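Local coordinates for Ro sixty-related protein, RSR (Deinococcus radiodurans, PDB 2NVO) that binds several small RNAs that accumulate during recovery from ultraviolet irradiation and contributes to the resistance of the bacterium to that radiation, at residues Thr134-Leu137 against His138-Phe142; Asn269-Thr272 against Trp273-Arg276; Gln296-Ile299 against Glu300-Asp304. One frame throughout, in Å; residues are numbered along the deposited sequence.

Contact 1: residues Thr134-Leu137 against His138-Phe142; sequences TMLL and HFLAF
Leu-136 and Leu-140, one turn apart on helix 133-143, meet through their branched ends, CD1 of Leu-136 lying 4.5 Å from CG of Leu-140. The pair is brought together by opposite choices at the first torsion. In Leu-136, CG stands anti to the backbone N (chi1 172°), whereas Leu-140 places CG anti to its own carbonyl carbon, leaning back along the helix until that CG rests 3.3 Å from Leu-136 O. As branched, purely apolar residues, these two suit a face covered by helix 151-163, where Val-157 and Val-160 receive Leu-140 and Leu-136. Leu-137 adds its CD2 methyl at 4.3 Å from CD1 of Leu-140, and itself touches Arg-179.

One turn on from His-138, Phe-142 leans an edge over one face of the imidazole, CE2 3.6 Å above the plane and toward its rim, the rings inclined rather than parallel. Asp-100 and Arg-179 also touch this histidine, joining the helix to its neighbours in the TROVE domain.

The main chain runs as a regular alpha helix, and His-138 N reaches Thr-134 O at 2.8 Å, as does Phe-139 N with Met-135 O. Because successive peptide groups satisfy one another in this way, the buried backbone carries little polar cost, and the leucine side chains can be given over to dispersion contacts in the helical core.

Contact 2: residues Asn269-Thr272 against Trp273-Arg276; sequences NGLT and WLLR
Leu-271 O receives the shortest polar bond, from Leu-275 N at 2.8 Å. The same oxygen is overlaid by the leucine side chain: CG of Leu-275 comes within 3.4 Å of it and packs at 4.2 Å against CD1 of Leu-271. That methyl also meets CD2 of Leu-274, so Leu-271 bridges two leucines of the following turn. All three leucines touch Leu-302 of the next long helix, a surface suited to branched aliphatic side chains.

Across the helix start, Asn-269 lies over one face of Trp-273. Its CB hangs 3.3 Å above the indole plane, offset toward the rim, and makes a CH-pi contact with the five-membered ring, 3.9 Å from its centroid. Beyond CB the amide flattens onto the indole, the two planes only 16° apart; a short, flat amide can lie so on an aromatic face. With CG of Trp-273 anti to its backbone N, chi1 -176° swings the indole out from the helix, so that one face lies beneath the asparagine. The broad ring offers that face while the rest packs on Tyr-262, Ala-265 and Met-266 of helix 259-266.

Gly-270 occupies the N-cap position without a side chain to cap with, and its carbonyl accepts the N-H of Leu-274 at 3.2 Å, beginning the helical bonding. Arg-276 N continues the ladder to Thr-272 O. The arrangement is that of a helix N-terminus in an alpha-helical repeat, here among the HEAT-like repeats of the TROVE horseshoe and within the stretch assigned, by similarity, to RNA binding.

Contact 3: residues Gln296-Ile299 against Glu300-Asp304; sequences QAVI and ERLTD
With CG1 of Val-298 anti to its backbone N (chi1 169°) and CG of Leu-302 anti to its carbonyl carbon (chi1 -70°), the two side chains run side by side in the same direction, and CG1 of the valine touches CD1 of the leucine at 3.5 Å. Leucine CG meanwhile settles close to Val-298 O, the oxygen that takes the Leu-302 N-H at 2.9 Å. Both side chains are buried against helix 271-283, where Leu-278 meets the valine and Leu-302 faces the same helix. A beta-branched residue followed by a longer, flexible one thus fills successive levels of the same interhelical seam.

Arg-301 uses the aliphatic part of its chain first: CG passes 3.2 Å from Ala-297 O, which also accepts the arginine's backbone N-H. The chain then bends at chi3 and delivers its guanidinium to main-chain carbonyls, NH1 to Met-266 O and NH2, by a weak bond, to Asn-269 O. In this HEAT-like array the arginine therefore ties its helix to the end of helix 259-266 and the loop after it, its long chain and several N-H groups suiting it to reach two carbonyls.

The helix ends at Thr-303, whose backbone turns away from helical angles. Its hydroxyl, set between the backbone N and the carbonyl carbon (chi1 57°), donates to Ile-299 O at 2.9 Å, while the threonine N-H gives the same oxygen only a weak bond at 3.1 Å. This carbonyl, in the last turn, is therefore held twice by one residue. Just beyond, Asp-304 is the N-cap of the next helix, OD2 making a weak hydrogen bond to Ala-306 N.

In the fold
From the N terminus the three contacts come in series, each closing only a helical turn; none encloses or crosses another. Contact 1 lies within helix 133-143, set among helices 100-112 and 151-163. The chain then travels through several helices before reaching contact 2, whose centre is about 27 Å from that of contact 1, at the start of helix 271-283. Contact 3 follows at the end of helix 292-302, its centre about 11 Å from that of contact 2. These two touch directly, joining consecutive helices, whereas contacts 1 and 3, centres about 38 Å apart, lie on opposite sides of the chain's centre, on separate parts of the horseshoe that the VWFA-like domain closes into a ring.

Contact 1: residues Thr134-Leu137 against His138-Phe142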
ATOM      1  N   THR A 134     -10.536   5.961  11.226  1.00 20.86           N
ATOM      2  CA  THR A 134     -10.944   6.120   9.827  1.00 21.51           C
ATOM      3  C   THR A 134     -11.649   4.876   9.313  1.00 19.17           C
ATOM      4  O   THR A 134     -12.662   4.964   8.620  1.00 17.88           O
ATOM      5  CB  THR A 134      -9.730   6.394   8.906  1.00 22.53           C
ATOM      6  OG1 THR A 134      -8.968   7.478   9.437  1.00 25.13           O
ATOM      7  CG2 THR A 134     -10.190   6.739   7.498  1.00 25.64           C
ATOM      8  N   MET A 135     -11.110   3.709   9.648  1.00 16.44           N
ATOM      9  CA  MET A 135     -11.698   2.476   9.161  1.00 16.96           C
ATOM     10  C   MET A 135     -13.109   2.273   9.707  1.00 15.00           C
ATOM     11  O   MET A 135     -13.975   1.772   9.006  1.00 13.41           O
ATOM     12  CB  MET A 135     -10.802   1.284   9.473  1.00 17.41           C
ATOM     13  CG  MET A 135      -9.483   1.296   8.711  1.00 18.49           C
ATOM     14  SD  MET A 135      -8.412  -0.077   9.239  1.00 26.66           S
ATOM     15  CE  MET A 135      -9.407  -1.465   8.813  1.00 25.46           C
ATOM     16  N   LEU A 136     -13.339   2.687  10.949  1.00 15.50           N
ATOM     17  CA  LEU A 136     -14.683   2.616  11.528  1.00 16.99           C
ATOM     18  C   LEU A 136     -15.655   3.553  10.807  1.00 14.65           C
ATOM     19  O   LEU A 136     -16.800   3.193  10.565  1.00 12.73           O
ATOM     20  CB  LEU A 136     -14.670   2.972  13.009  1.00 13.57           C
ATOM     21  CG  LEU A 136     -16.074   3.105  13.609  1.00 16.27           C
ATOM     22  CD1 LEU A 136     -16.809   1.754  13.595  1.00 19.05           C
ATOM     23  CD2 LEU A 136     -16.034   3.712  15.005  1.00 15.06           C
ATOM     24  N   LEU A 137     -15.195   4.756  10.479  1.00 16.63           N
ATOM     25  CA  LEU A 137     -16.064   5.716   9.796  1.00 17.33           C
ATOM     26  C   LEU A 137     -16.325   5.259   8.370  1.00 16.42           C
ATOM     27  O   LEU A 137     -17.376   5.545   7.797  1.00 16.20           O
ATOM     28  CB  LEU A 137     -15.468   7.116   9.822  1.00 16.99           C
ATOM     29  CG  LEU A 137     -15.270   7.622  11.253  1.00 18.77           C
ATOM     30  CD1 LEU A 137     -14.656   9.008  11.252  1.00 22.65           C
ATOM     31  CD2 LEU A 137     -16.578   7.571  12.081  1.00 16.41           C
ATOM     32  N   HIS A 138     -15.358   4.538   7.810  1.00 15.32           N
ATOM     33  CA  HIS A 138     -15.459   4.011   6.455  1.00 17.00           C
ATOM     34  C   HIS A 138     -16.439   2.844   6.448  1.00 16.91           C
ATOM     35  O   HIS A 138     -17.267   2.704   5.550  1.00 15.14           O
ATOM     36  CB  HIS A 138     -14.073   3.576   5.974  1.00 19.93           C
ATOM     37  CG  HIS A 138     -13.977   3.379   4.495  1.00 23.86           C
ATOM     38  ND1 HIS A 138     -12.900   2.758   3.900  1.00 27.01           N
ATOM     39  CD2 HIS A 138     -14.827   3.700   3.493  1.00 25.13           C
ATOM     40  CE1 HIS A 138     -13.087   2.715   2.591  1.00 25.88           C
ATOM     41  NE2 HIS A 138     -14.250   3.282   2.319  1.00 27.16           N
ATOM     42  N   PHE A 139     -16.351   2.006   7.472  1.00 16.08           N
ATOM     43  CA  PHE A 139     -17.280   0.898   7.624  1.00 15.14           C
ATOM     44  C   PHE A 139     -18.716   1.425   7.699  1.00 16.30           C
ATOM     45  O   PHE A 139     -19.612   0.894   7.061  1.00 17.85           O
ATOM     46  CB  PHE A 139     -16.918   0.088   8.876  1.00 16.38           C
ATOM     47  CG  PHE A 139     -18.022  -0.792   9.363  1.00 15.09           C
ATOM     48  CD1 PHE A 139     -18.110  -2.102   8.943  1.00 15.63           C
ATOM     49  CD2 PHE A 139     -18.982  -0.299  10.231  1.00 17.36           C
ATOM     50  CE1 PHE A 139     -19.128  -2.912   9.387  1.00 19.95           C
ATOM     51  CE2 PHE A 139     -20.002  -1.097  10.676  1.00 15.64           C
ATOM     52  CZ  PHE A 139     -20.079  -2.409  10.252  1.00 18.65           C
ATOM     53  N   LEU A 140     -18.918   2.488   8.469  1.00 18.56           N
ATOM     54  CA  LEU A 140     -20.236   3.113   8.616  1.00 17.62           C
ATOM     55  C   LEU A 140     -20.779   3.689   7.301  1.00 17.24           C
ATOM     56  O   LEU A 140     -21.983   3.651   7.045  1.00 17.65           O
ATOM     57  CB  LEU A 140     -20.183   4.207   9.687  1.00 17.31           C
ATOM     58  CG  LEU A 140     -19.978   3.722  11.127  1.00 18.84           C
ATOM     59  CD1 LEU A 140     -19.888   4.900  12.071  1.00 14.81           C
ATOM     60  CD2 LEU A 140     -21.101   2.751  11.534  1.00 16.27           C
ATOM     61  N   ALA A 141     -19.897   4.238   6.477  1.00 17.59           N
ATOM     62  CA  ALA A 141     -20.289   4.695   5.144  1.00 17.69           C
ATOM     63  C   ALA A 141     -20.798   3.534   4.284  1.00 18.36           C
ATOM     64  O   ALA A 141     -21.707   3.711   3.484  1.00 20.53           O
ATOM     65  CB  ALA A 141     -19.137   5.406   4.454  1.00 17.84           C
ATOM     66  N   PHE A 142     -20.215   2.344   4.451  1.00 17.37           N
ATOM     67  CA  PHE A 142     -20.694   1.152   3.742  1.00 17.78           C
ATOM     68  C   PHE A 142     -22.018   0.651   4.330  1.00 19.84           C
ATOM     69  O   PHE A 142     -22.934   0.260   3.601  1.00 20.00           O
ATOM     70  CB  PHE A 142     -19.672   0.007   3.807  1.00 17.68           C
ATOM     71  CG  PHE A 142     -18.449   0.213   2.952  1.00 20.20           C
ATOM     72  CD1 PHE A 142     -18.564   0.540   1.603  1.00 19.17           C
ATOM     73  CD2 PHE A 142     -17.178   0.043   3.492  1.00 17.61           C
ATOM     74  CE1 PHE A 142     -17.427   0.718   0.816  1.00 20.24           C
ATOM     75  CE2 PHE A 142     -16.034   0.226   2.706  1.00 19.01           C
ATOM     76  CZ  PHE A 142     -16.161   0.558   1.377  1.00 18.80           C
TER

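Contact 2: residues Asn269-Thr272 against Trp273-Arg276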
ATOM      1  N   ASN A 269      10.103  10.485  14.786  1.00 39.66           N
ATOM      2  CA  ASN A 269       9.545   9.577  13.797  1.00 37.77           C
ATOM      3  C   ASN A 269      10.543   8.575  13.236  1.00 36.70           C
ATOM      4  O   ASN A 269      11.750   8.801  13.265  1.00 33.84           O
ATOM      5  CB  ASN A 269       8.844  10.352  12.681  1.00 35.51           C
ATOM      6  CG  ASN A 269       7.340  10.421  12.885  1.00 38.03           C
ATOM      7  OD1 ASN A 269       6.621   9.450  12.628  1.00 42.70           O
ATOM      8  ND2 ASN A 269       6.858  11.564  13.348  1.00 31.36           N
ATOM      9  N   GLY A 270      10.018   7.464  12.733  1.00 36.63           N
ATOM     10  CA  GLY A 270      10.839   6.410  12.171  1.00 35.56           C
ATOM     11  C   GLY A 270      11.322   6.672  10.757  1.00 30.88           C
ATOM     12  O   GLY A 270      11.242   7.793  10.243  1.00 27.50           O
ATOM     13  N   LEU A 271      11.824   5.612  10.132  1.00 27.62           N
ATOM     14  CA  LEU A 271      12.482   5.693   8.833  1.00 26.71           C
ATOM     15  C   LEU A 271      11.513   5.962   7.683  1.00 25.77           C
ATOM     16  O   LEU A 271      11.811   6.739   6.775  1.00 25.94           O
ATOM     17  CB  LEU A 271      13.272   4.408   8.580  1.00 25.01           C
ATOM     18  CG  LEU A 271      14.201   4.348   7.370  1.00 23.41           C
ATOM     19  CD1 LEU A 271      14.982   5.649   7.178  1.00 20.65           C
ATOM     20  CD2 LEU A 271      15.139   3.160   7.518  1.00 17.64           C
ATOM     21  N   THR A 272      10.359   5.315   7.719  1.00 26.18           N
ATOM     22  CA  THR A 272       9.348   5.532   6.694  1.00 26.58           C
ATOM     23  C   THR A 272       9.005   7.013   6.584  1.00 26.60           C
ATOM     24  O   THR A 272       9.033   7.584   5.490  1.00 24.93           O
ATOM     25  CB  THR A 272       8.086   4.722   6.990  1.00 26.59           C
ATOM     26  OG1 THR A 272       8.454   3.363   7.269  1.00 29.42           O
ATOM     27  CG2 THR A 272       7.142   4.761   5.795  1.00 32.44           C
ATOM     28  N   TRP A 273       8.710   7.632   7.726  1.00 26.57           N
ATOM     29  CA  TRP A 273       8.448   9.066   7.799  1.00 27.73           C
ATOM     30  C   TRP A 273       9.595   9.840   7.184  1.00 26.10           C
ATOM     31  O   TRP A 273       9.398  10.744   6.361  1.00 24.22           O
ATOM     32  CB  TRP A 273       8.265   9.514   9.260  1.00 29.37           C
ATOM     33  CG  TRP A 273       7.898  10.973   9.396  1.00 28.65           C
ATOM     34  CD1 TRP A 273       6.633  11.495   9.465  1.00 32.76           C
ATOM     35  CD2 TRP A 273       8.793  12.098   9.459  1.00 29.69           C
ATOM     36  NE1 TRP A 273       6.689  12.865   9.571  1.00 33.86           N
ATOM     37  CE2 TRP A 273       8.000  13.259   9.570  1.00 30.18           C
ATOM     38  CE3 TRP A 273      10.185  12.232   9.442  1.00 27.85           C
ATOM     39  CZ2 TRP A 273       8.552  14.537   9.654  1.00 32.70           C
ATOM     40  CZ3 TRP A 273      10.732  13.502   9.525  1.00 30.80           C
ATOM     41  CH2 TRP A 273       9.917  14.638   9.629  1.00 34.35           C
ATOM     42  N   LEU A 274      10.807   9.485   7.608  1.00 23.54           N
ATOM     43  CA  LEU A 274      12.009  10.162   7.152  1.00 24.64           C
ATOM     44  C   LEU A 274      12.138  10.096   5.631  1.00 20.44           C
ATOM     45  O   LEU A 274      12.489  11.084   4.978  1.00 18.53           O
ATOM     46  CB  LEU A 274      13.245   9.551   7.821  1.00 23.57           C
ATOM     47  CG  LEU A 274      14.524  10.313   7.490  1.00 20.81           C
ATOM     48  CD1 LEU A 274      14.341  11.781   7.826  1.00 18.89           C
ATOM     49  CD2 LEU A 274      15.741   9.735   8.210  1.00 22.45           C
ATOM     50  N   LEU A 275      11.859   8.922   5.075  1.00 20.25           N
ATOM     51  CA  LEU A 275      11.965   8.731   3.631  1.00 22.74           C
ATOM     52  C   LEU A 275      11.051   9.680   2.854  1.00 19.62           C
ATOM     53  O   LEU A 275      11.478  10.305   1.878  1.00 21.16           O
ATOM     54  CB  LEU A 275      11.688   7.277   3.264  1.00 20.21           C
ATOM     55  CG  LEU A 275      12.855   6.360   3.612  1.00 18.49           C
ATOM     56  CD1 LEU A 275      12.452   4.890   3.507  1.00 18.24           C
ATOM     57  CD2 LEU A 275      14.023   6.677   2.718  1.00 17.40           C
ATOM     58  N   ARG A 276       9.809   9.821   3.298  1.00 22.66           N
ATOM     59  CA  ARG A 276       8.890  10.709   2.588  1.00 23.78           C
ATOM     60  C   ARG A 276       9.007  12.174   2.979  1.00 25.45           C
ATOM     61  O   ARG A 276       8.277  13.006   2.453  1.00 22.30           O
ATOM     62  CB  ARG A 276       7.440  10.233   2.703  1.00 29.25           C
ATOM     63  CG  ARG A 276       6.900  10.132   4.106  1.00 31.02           C
ATOM     64  CD  ARG A 276       5.375   9.971   4.084  1.00 35.50           C
ATOM     65  NE  ARG A 276       4.922   9.102   5.171  1.00 41.49           N
ATOM     66  CZ  ARG A 276       4.530   9.532   6.368  1.00 39.03           C
ATOM     67  NH1 ARG A 276       4.511  10.834   6.643  1.00 37.88           N
ATOM     68  NH2 ARG A 276       4.145   8.654   7.292  1.00 43.95           N
TER

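Contact 3: residues Gln296-Ile299 against Glu300-Asp304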
ATOM      1  N   GLN A 296      24.752  14.100   8.260  1.00 12.10           N
ATOM      2  CA  GLN A 296      25.313  12.812   8.650  1.00 13.58           C
ATOM      3  C   GLN A 296      24.304  11.995   9.425  1.00 10.70           C
ATOM      4  O   GLN A 296      24.202  10.779   9.256  1.00 12.52           O
ATOM      5  CB  GLN A 296      26.605  12.956   9.479  1.00 12.42           C
ATOM      6  CG  GLN A 296      27.361  11.622   9.586  1.00 13.58           C
ATOM      7  CD  GLN A 296      27.745  11.052   8.227  1.00 14.66           C
ATOM      8  OE1 GLN A 296      27.678   9.839   8.007  1.00 18.23           O
ATOM      9  NE2 GLN A 296      28.129  11.926   7.302  1.00 10.98           N
ATOM     10  N   ALA A 297      23.547  12.662  10.279  1.00 12.12           N
ATOM     11  CA  ALA A 297      22.564  11.961  11.087  1.00 11.97           C
ATOM     12  C   ALA A 297      21.482  11.364  10.186  1.00 15.07           C
ATOM     13  O   ALA A 297      20.998  10.259  10.427  1.00 12.76           O
ATOM     14  CB  ALA A 297      21.945  12.905  12.115  1.00 14.03           C
ATOM     15  N   VAL A 298      21.093  12.100   9.147  1.00 12.69           N
ATOM     16  CA  VAL A 298      20.119  11.527   8.198  1.00 12.44           C
ATOM     17  C   VAL A 298      20.727  10.321   7.475  1.00 10.46           C
ATOM     18  O   VAL A 298      20.125   9.255   7.428  1.00 14.31           O
ATOM     19  CB  VAL A 298      19.592  12.591   7.207  1.00 13.73           C
ATOM     20  CG1 VAL A 298      18.792  11.938   6.053  1.00 12.48           C
ATOM     21  CG2 VAL A 298      18.712  13.596   7.946  1.00 16.49           C
ATOM     22  N   ILE A 299      21.935  10.476   6.943  1.00 11.13           N
ATOM     23  CA  ILE A 299      22.611   9.366   6.274  1.00 11.88           C
ATOM     24  C   ILE A 299      22.656   8.108   7.137  1.00 14.10           C
ATOM     25  O   ILE A 299      22.365   7.017   6.659  1.00 11.74           O
ATOM     26  CB  ILE A 299      24.015   9.753   5.800  1.00 10.39           C
ATOM     27  CG1 ILE A 299      23.903  10.784   4.669  1.00 11.66           C
ATOM     28  CG2 ILE A 299      24.813   8.521   5.319  1.00 10.49           C
ATOM     29  CD1 ILE A 299      25.222  11.474   4.358  1.00 11.35           C
ATOM     30  N   GLU A 300      23.011   8.262   8.412  1.00 11.70           N
ATOM     31  CA  GLU A 300      23.088   7.111   9.314  1.00 14.91           C
ATOM     32  C   GLU A 300      21.741   6.410   9.503  1.00 12.80           C
ATOM     33  O   GLU A 300      21.670   5.187   9.587  1.00 17.41           O
ATOM     34  CB  GLU A 300      23.678   7.516  10.679  1.00 14.99           C
ATOM     35  CG  GLU A 300      25.117   8.007  10.599  1.00 17.56           C
ATOM     36  CD  GLU A 300      26.058   6.985   9.972  1.00 21.92           C
ATOM     37  OE1 GLU A 300      25.812   5.772  10.133  1.00 28.66           O
ATOM     38  OE2 GLU A 300      27.045   7.388   9.315  1.00 19.52           O
ATOM     39  N   ARG A 301      20.670   7.175   9.587  1.00 13.07           N
ATOM     40  CA  ARG A 301      19.355   6.559   9.707  1.00 16.74           C
ATOM     41  C   ARG A 301      18.929   5.849   8.413  1.00 15.94           C
ATOM     42  O   ARG A 301      18.339   4.781   8.457  1.00 16.29           O
ATOM     43  CB  ARG A 301      18.321   7.604  10.113  1.00 17.64           C
ATOM     44  CG  ARG A 301      18.687   8.319  11.403  1.00 20.07           C
ATOM     45  CD  ARG A 301      17.746   9.460  11.671  1.00 24.02           C
ATOM     46  NE  ARG A 301      16.373   8.972  11.729  1.00 29.74           N
ATOM     47  CZ  ARG A 301      15.354   9.684  12.189  1.00 30.74           C
ATOM     48  NH1 ARG A 301      15.558  10.914  12.646  1.00 33.03           N
ATOM     49  NH2 ARG A 301      14.138   9.165  12.197  1.00 31.46           N
ATOM     50  N   LEU A 302      19.242   6.459   7.273  1.00 14.67           N
ATOM     51  CA  LEU A 302      18.814   5.951   5.972  1.00 16.08           C
ATOM     52  C   LEU A 302      19.482   4.630   5.621  1.00 14.96           C
ATOM     53  O   LEU A 302      18.942   3.833   4.851  1.00 15.48           O
ATOM     54  CB  LEU A 302      19.134   6.978   4.882  1.00 12.62           C
ATOM     55  CG  LEU A 302      18.289   8.247   4.916  1.00 11.51           C
ATOM     56  CD1 LEU A 302      18.731   9.205   3.821  1.00 14.51           C
ATOM     57  CD2 LEU A 302      16.825   7.857   4.774  1.00 16.74           C
ATOM     58  N   THR A 303      20.672   4.407   6.173  1.00 13.22           N
ATOM     59  CA  THR A 303      21.452   3.224   5.844  1.00 13.22           C
ATOM     60  C   THR A 303      21.613   2.289   7.040  1.00 16.60           C
ATOM     61  O   THR A 303      22.451   1.403   7.022  1.00 15.33           O
ATOM     62  CB  THR A 303      22.852   3.590   5.334  1.00 17.86           C
ATOM     63  OG1 THR A 303      23.535   4.377   6.321  1.00 19.95           O
ATOM     64  CG2 THR A 303      22.768   4.377   4.022  1.00 16.05           C
ATOM     65  N   ASP A 304      20.810   2.499   8.072  1.00 17.52           N
ATOM     66  CA  ASP A 304      20.836   1.636   9.256  1.00 20.89           C
ATOM     67  C   ASP A 304      20.142   0.311   8.937  1.00 21.08           C
ATOM     68  O   ASP A 304      18.932   0.275   8.761  1.00 23.05           O
ATOM     69  CB  ASP A 304      20.129   2.348  10.406  1.00 19.39           C
ATOM     70  CG  ASP A 304      20.195   1.567  11.721  1.00 22.98           C
ATOM     71  OD1 ASP A 304      19.836   2.130  12.769  1.00 24.53           O
ATOM     72  OD2 ASP A 304      20.598   0.400  11.702  1.00 23.10           O
TER